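Local coordinates for protein mannitol dehydrogenase (Pseudomonas fluorescens, PDB 1LJ8) that probably interconverts mannitol and fructose as an NAD-dependent mannitol 2-dehydrogenase, binding the dinucleotide in a Rossmann-type domain, at residues Val229-Arg241 with Arg361-Arg373. Sequence-based numbering, arbitrary orientation.
With NAD (nicotinamide-adenine-dinucleotide), chain B.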
loop_
_atom_site.group_PDB
_atom_site.type_symbol
_atom_site.label_atom_id
_atom_site.label_comp_id
_atom_site.label_asym_id
_atom_site.label_seq_id
_atom_site.Cartn_x
_atom_site.Cartn_y
_atom_site.Cartn_z
ATOM N N VAL A 229 0.469 -3.745 -8.509
ATOM C CA VAL A 229 -0.515 -4.498 -7.731
ATOM C C VAL A 229 -1.718 -3.606 -7.544
ATOM O O VAL A 229 -1.576 -2.428 -7.182
ATOM C CB VAL A 229 0.102 -4.937 -6.373
ATOM C CG1 VAL A 229 1.334 -5.867 -6.692
ATOM C CG2 VAL A 229 0.517 -3.714 -5.525
ATOM N N ASP A 230 -2.922 -4.133 -7.800
ATOM C CA ASP A 230 -4.061 -3.238 -7.745
ATOM C C ASP A 230 -5.331 -3.924 -7.239
ATOM O O ASP A 230 -5.769 -4.885 -7.854
ATOM C CB ASP A 230 -4.297 -2.725 -9.188
ATOM C CG ASP A 230 -5.227 -1.506 -9.262
ATOM O OD1 ASP A 230 -5.638 -1.025 -8.210
ATOM O OD2 ASP A 230 -5.547 -1.014 -10.389
ATOM N N ARG A 231 -5.872 -3.455 -6.119
ATOM C CA ARG A 231 -7.172 -3.937 -5.622
ATOM C C ARG A 231 -7.514 -3.086 -4.411
ATOM O O ARG A 231 -6.849 -3.183 -3.375
ATOM C CB ARG A 231 -7.196 -5.432 -5.236
ATOM C CG ARG A 231 -8.653 -5.832 -4.852
ATOM C CD ARG A 231 -8.784 -7.335 -4.574
ATOM N NE ARG A 231 -10.086 -7.759 -5.100
ATOM C CZ ARG A 231 -10.503 -9.015 -5.164
ATOM N NH1 ARG A 231 -9.745 -10.001 -4.705
ATOM N NH2 ARG A 231 -11.661 -9.288 -5.797
ATOM N N ILE A 232 -8.524 -2.230 -4.558
ATOM C CA ILE A 232 -8.930 -1.323 -3.470
ATOM C C ILE A 232 -9.430 -2.170 -2.311
ATOM O O ILE A 232 -10.386 -2.950 -2.424
ATOM C CB ILE A 232 -9.977 -0.315 -3.960
ATOM C CG1 ILE A 232 -9.297 0.665 -4.958
ATOM C CG2 ILE A 232 -10.542 0.482 -2.784
ATOM C CD1 ILE A 232 -10.370 1.419 -5.854
ATOM N N THR A 233 -8.778 -1.965 -1.169
ATOM C CA THR A 233 -9.050 -2.790 0.011
ATOM C C THR A 233 -9.215 -1.902 1.240
ATOM O O THR A 233 -8.240 -1.476 1.878
ATOM C CB THR A 233 -7.868 -3.814 0.206
ATOM O OG1 THR A 233 -7.702 -4.617 -0.993
ATOM C CG2 THR A 233 -8.153 -4.754 1.442
ATOM N N PRO A 234 -10.447 -1.571 1.572
ATOM C CA PRO A 234 -10.710 -0.715 2.739
ATOM C C PRO A 234 -10.269 -1.413 4.060
ATOM O O PRO A 234 -9.964 -2.623 4.064
ATOM C CB PRO A 234 -12.244 -0.588 2.741
ATOM C CG PRO A 234 -12.627 -0.783 1.251
ATOM C CD PRO A 234 -11.684 -1.871 0.792
HETATM N N MSE A 235 -10.305 -0.644 5.151
HETATM C CA MSE A 235 -10.055 -1.188 6.490
HETATM C C MSE A 235 -11.325 -1.926 6.889
HETATM O O MSE A 235 -12.436 -1.548 6.477
HETATM C CB MSE A 235 -9.798 -0.063 7.517
HETATM C CG MSE A 235 -8.685 0.872 7.098
HETATM SE SE MSE A 235 -8.403 2.158 8.552
HETATM C CE MSE A 235 -10.082 3.168 8.361
ATOM N N THR A 236 -11.177 -3.016 7.634
ATOM C CA THR A 236 -12.349 -3.744 8.063
ATOM C C THR A 236 -12.866 -3.046 9.321
ATOM O O THR A 236 -12.419 -3.284 10.411
ATOM C CB THR A 236 -12.007 -5.210 8.362
ATOM O OG1 THR A 236 -11.692 -5.854 7.107
ATOM C CG2 THR A 236 -13.213 -5.941 9.039
ATOM N N SER A 237 -13.818 -2.158 9.132
ATOM C CA SER A 237 -14.420 -1.449 10.269
ATOM C C SER A 237 -15.499 -2.383 10.865
ATOM O O SER A 237 -15.847 -3.447 10.318
ATOM C CB SER A 237 -15.073 -0.188 9.727
ATOM O OG SER A 237 -16.104 -0.621 8.849
ATOM N N THR A 238 -16.042 -1.998 12.014
ATOM C CA THR A 238 -17.084 -2.805 12.595
ATOM C C THR A 238 -18.263 -2.937 11.649
ATOM O O THR A 238 -18.865 -3.996 11.535
ATOM C CB THR A 238 -17.556 -2.180 13.919
ATOM O OG1 THR A 238 -16.462 -2.210 14.823
ATOM C CG2 THR A 238 -18.714 -2.954 14.504
ATOM N N ALA A 239 -18.618 -1.851 10.976
ATOM C CA ALA A 239 -19.752 -1.922 10.066
ATOM C C ALA A 239 -19.499 -2.946 8.951
ATOM O O ALA A 239 -20.398 -3.703 8.582
ATOM C CB ALA A 239 -20.011 -0.539 9.455
ATOM N N HIS A 240 -18.281 -2.949 8.405
ATOM C CA HIS A 240 -17.972 -3.934 7.341
ATOM C C HIS A 240 -18.134 -5.355 7.886
ATOM O O HIS A 240 -18.724 -6.235 7.254
ATOM C CB HIS A 240 -16.546 -3.680 6.829
ATOM C CG HIS A 240 -16.480 -2.639 5.750
ATOM N ND1 HIS A 240 -17.094 -2.821 4.525
ATOM C CD2 HIS A 240 -15.871 -1.428 5.685
ATOM C CE1 HIS A 240 -16.864 -1.773 3.754
ATOM N NE2 HIS A 240 -16.132 -0.909 4.431
ATOM N N ARG A 241 -17.644 -5.590 9.102
ATOM C CA ARG A 241 -17.741 -6.927 9.693
ATOM C C ARG A 241 -19.194 -7.309 9.968
ATOM O O ARG A 241 -19.627 -8.437 9.716
ATOM C CB ARG A 241 -16.903 -6.967 10.995
ATOM C CG ARG A 241 -17.072 -8.229 11.836
ATOM C CD ARG A 241 -16.170 -8.190 13.092
ATOM N NE ARG A 241 -16.545 -7.186 14.118
ATOM C CZ ARG A 241 -17.598 -7.241 14.932
ATOM N NH1 ARG A 241 -18.467 -8.248 14.889
ATOM N NH2 ARG A 241 -17.761 -6.284 15.860
ATOM N N ARG A 361 -14.348 2.974 -10.583
ATOM C CA ARG A 361 -13.989 2.226 -9.355
ATOM C C ARG A 361 -14.087 3.082 -8.088
ATOM O O ARG A 361 -14.566 2.615 -7.034
ATOM C CB ARG A 361 -12.586 1.621 -9.512
ATOM C CG ARG A 361 -12.577 0.458 -10.514
ATOM C CD ARG A 361 -11.126 0.096 -10.921
ATOM N NE ARG A 361 -10.345 -0.221 -9.708
ATOM C CZ ARG A 361 -9.001 -0.183 -9.654
ATOM N NH1 ARG A 361 -8.290 0.148 -10.739
ATOM N NH2 ARG A 361 -8.373 -0.467 -8.507
ATOM N N PHE A 362 -13.687 4.342 -8.167
ATOM C CA PHE A 362 -13.822 5.179 -6.973
ATOM C C PHE A 362 -15.295 5.510 -6.677
ATOM O O PHE A 362 -15.623 5.888 -5.567
ATOM C CB PHE A 362 -13.102 6.532 -7.132
ATOM C CG PHE A 362 -11.597 6.468 -7.072
ATOM C CD1 PHE A 362 -10.871 7.659 -7.123
ATOM C CD2 PHE A 362 -10.909 5.268 -7.004
ATOM C CE1 PHE A 362 -9.466 7.644 -7.107
ATOM C CE2 PHE A 362 -9.499 5.227 -6.997
ATOM C CZ PHE A 362 -8.782 6.425 -7.049
ATOM N N SER A 363 -16.165 5.392 -7.690
ATOM C CA SER A 363 -17.600 5.686 -7.538
ATOM C C SER A 363 -18.377 4.515 -6.953
ATOM O O SER A 363 -19.589 4.632 -6.663
ATOM C CB SER A 363 -18.199 6.102 -8.905
ATOM O OG SER A 363 -17.520 7.257 -9.408
ATOM N N ASN A 364 -17.685 3.385 -6.772
ATOM C CA ASN A 364 -18.290 2.172 -6.163
ATOM C C ASN A 364 -18.879 2.562 -4.788
ATOM O O ASN A 364 -18.175 2.887 -3.827
ATOM C CB ASN A 364 -17.173 1.113 -6.038
ATOM C CG ASN A 364 -17.620 -0.175 -5.369
ATOM O OD1 ASN A 364 -18.687 -0.265 -4.758
ATOM N ND2 ASN A 364 -16.763 -1.190 -5.469
ATOM N N GLN A 365 -20.197 2.549 -4.664
ATOM C CA GLN A 365 -20.784 2.977 -3.394
ATOM C C GLN A 365 -20.798 1.870 -2.358
ATOM O O GLN A 365 -20.692 2.137 -1.164
ATOM C CB GLN A 365 -22.239 3.450 -3.592
ATOM C CG GLN A 365 -22.440 4.348 -4.819
ATOM C CD GLN A 365 -22.141 5.813 -4.557
ATOM O OE1 GLN A 365 -22.683 6.407 -3.619
ATOM N NE2 GLN A 365 -21.274 6.418 -5.395
ATOM N N ALA A 366 -20.914 0.630 -2.815
ATOM C CA ALA A 366 -21.021 -0.485 -1.876
ATOM C C ALA A 366 -19.762 -0.737 -1.055
ATOM O O ALA A 366 -19.856 -1.154 0.089
ATOM C CB ALA A 366 -21.367 -1.730 -2.637
ATOM N N ILE A 367 -18.597 -0.475 -1.653
ATOM C CA ILE A 367 -17.309 -0.759 -0.988
ATOM C C ILE A 367 -17.041 0.070 0.257
ATOM O O ILE A 367 -16.386 -0.390 1.203
ATOM C CB ILE A 367 -16.144 -0.634 -2.032
ATOM C CG1 ILE A 367 -14.812 -1.259 -1.534
ATOM C CG2 ILE A 367 -15.952 0.837 -2.369
ATOM C CD1 ILE A 367 -14.904 -2.730 -1.126
ATOM N N ALA A 368 -17.509 1.305 0.283
ATOM C CA ALA A 368 -17.322 2.146 1.451
ATOM C C ALA A 368 -15.853 2.232 1.937
ATOM O O ALA A 368 -15.508 1.944 3.091
ATOM C CB ALA A 368 -18.267 1.672 2.599
ATOM N N ASP A 369 -14.993 2.679 1.033
ATOM C CA ASP A 369 -13.580 2.842 1.347
ATOM C C ASP A 369 -13.390 4.145 2.111
ATOM O O ASP A 369 -13.863 5.216 1.713
ATOM C CB ASP A 369 -12.772 2.821 0.041
ATOM C CG ASP A 369 -11.271 2.799 0.300
ATOM O OD1 ASP A 369 -10.921 2.449 1.437
ATOM O OD2 ASP A 369 -10.483 3.127 -0.621
ATOM N N GLN A 370 -12.704 4.060 3.226
ATOM C CA GLN A 370 -12.573 5.196 4.124
ATOM C C GLN A 370 -11.568 6.276 3.801
ATOM O O GLN A 370 -10.412 5.969 3.563
ATOM C CB GLN A 370 -12.243 4.690 5.535
ATOM C CG GLN A 370 -13.160 3.564 6.006
ATOM C CD GLN A 370 -12.569 2.171 5.734
ATOM O OE1 GLN A 370 -11.529 2.023 5.091
ATOM N NE2 GLN A 370 -13.258 1.136 6.250
ATOM N N LEU A 371 -11.999 7.542 3.805
ATOM C CA LEU A 371 -11.046 8.595 3.597
ATOM C C LEU A 371 -9.999 8.558 4.721
ATOM O O LEU A 371 -8.845 8.930 4.497
ATOM C CB LEU A 371 -11.719 10.002 3.517
ATOM C CG LEU A 371 -12.625 10.191 2.282
ATOM C CD1 LEU A 371 -13.032 11.686 2.228
ATOM C CD2 LEU A 371 -11.890 9.741 0.967
ATOM N N GLU A 372 -10.346 8.075 5.915
ATOM C CA GLU A 372 -9.317 8.001 6.952
ATOM C C GLU A 372 -8.165 7.057 6.528
ATOM O O GLU A 372 -7.000 7.298 6.863
ATOM C CB GLU A 372 -9.895 7.504 8.266
ATOM C CG GLU A 372 -8.853 7.633 9.375
ATOM C CD GLU A 372 -9.427 7.542 10.788
ATOM O OE1 GLU A 372 -10.540 8.055 11.042
ATOM O OE2 GLU A 372 -8.732 6.974 11.652
ATOM N N ARG A 373 -8.518 5.998 5.789
ATOM C CA ARG A 373 -7.510 5.070 5.283
ATOM C C ARG A 373 -6.715 5.774 4.192
ATOM O O ARG A 373 -5.496 5.782 4.205
ATOM C CB ARG A 373 -8.170 3.819 4.661
ATOM C CG ARG A 373 -7.161 2.778 4.176
ATOM C CD ARG A 373 -7.843 1.648 3.374
ATOM N NE ARG A 373 -8.198 2.132 2.046
ATOM C CZ ARG A 373 -7.312 2.289 1.064
ATOM N NH1 ARG A 373 -6.007 2.012 1.247
ATOM N NH2 ARG A 373 -7.737 2.708 -0.124
HETATM P PA NAD B . -2.962 -2.404 6.769
HETATM O O1A NAD B . -2.958 -1.239 7.616
HETATM O O2A NAD B . -4.077 -3.393 6.749
HETATM O O5B NAD B . -1.657 -3.284 7.036
HETATM C C5B NAD B . -0.337 -2.661 6.964
HETATM C C4B NAD B . 0.551 -3.833 7.428
HETATM O O4B NAD B . 1.958 -3.354 7.353
HETATM C C3B NAD B . 0.424 -4.238 8.940
HETATM O O3B NAD B . 0.635 -5.660 8.993
HETATM C C2B NAD B . 1.543 -3.427 9.611
HETATM O O2B NAD B . 1.958 -3.973 10.857
HETATM C C1B NAD B . 2.647 -3.559 8.580
HETATM N N9A NAD B . 3.683 -2.578 8.658
HETATM C C8A NAD B . 3.632 -1.202 8.756
HETATM N N7A NAD B . 4.826 -0.653 8.761
HETATM C C5A NAD B . 5.692 -1.731 8.660
HETATM C C6A NAD B . 7.091 -1.738 8.602
HETATM N N6A NAD B . 7.879 -0.663 8.619
HETATM N N1A NAD B . 7.727 -2.969 8.518
HETATM C C2A NAD B . 7.004 -4.159 8.482
HETATM N N3A NAD B . 5.615 -4.176 8.516
HETATM C C4A NAD B . 5.010 -2.919 8.610
HETATM O O3 NAD B . -2.712 -1.859 5.299
HETATM P PN NAD B . -3.098 -2.462 3.860
HETATM O O1N NAD B . -4.388 -1.905 3.441
HETATM O O2N NAD B . -2.980 -3.920 3.953
HETATM O O5D NAD B . -2.012 -1.813 2.919
HETATM C C5D NAD B . -0.661 -2.213 3.108
HETATM C C4D NAD B . 0.051 -1.789 1.899
HETATM O O4D NAD B . -0.294 -2.540 0.717
HETATM C C3D NAD B . -0.035 -0.279 1.473
HETATM O O3D NAD B . 0.776 0.561 2.285
HETATM C C2D NAD B . 0.303 -0.315 -0.005
HETATM O O2D NAD B . 1.703 -0.203 -0.221
HETATM C C1D NAD B . -0.253 -1.688 -0.462
HETATM N N1N NAD B . -1.576 -1.624 -1.113
HETATM C C2N NAD B . -2.797 -1.414 -0.447
HETATM C C3N NAD B . -3.930 -1.287 -1.208
HETATM C C7N NAD B . -5.270 -1.020 -0.496
HETATM O O7N NAD B . -6.233 -0.706 -1.210
HETATM N N7N NAD B . -5.365 -1.044 0.817
HETATM C C4N NAD B . -3.873 -1.348 -2.685
HETATM C C5N NAD B . -2.613 -1.598 -3.308
HETATM C C6N NAD B . -1.428 -1.740 -2.531
#
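At the nicotinamide end of the NAD pocket, where the Rossmann and C-terminal domains meet, Arg373 lies against the loop holding the cofactor's carboxamide. Thr233 pairs with that amide through both backbone groups: its N donates to NAD O7N at 2.8 Å, and its O accepts from NAD N7N. Arg373 passes over this pairing, its CD 3.5 Å from Thr233 O and both Thr233 O and NAD O7N over one face of its guanidinium. Asp369 fixes the rotation of the Arg373 guanidinium with a side-on, two-nitrogen salt bridge nearly in plane, each oxygen using its syn lone pair (Arg373 NE to Asp369 OD1, 2.8 Å). With an alanine here instead of Arg373, the Asp369 carboxylate would probably lose its mate and a gap would open beside Thr233 and the carboxamide. Gln370, bent at chi2 (94°), turns its amide along Met235, OE1 accepting from Met235 N at 2.9 Å and NE2 donating to Met235 O. Pro234 CG packs on Ile367 CG1, and His240 NE2 donates to Ala368 O at 3.2 Å. Arg361 grips Asp230 end-on, NH2 to OD1 at 2.8 Å. Such a seam is characteristic of a two-domain dehydrogenase with its nicotinamide site at the domain interface.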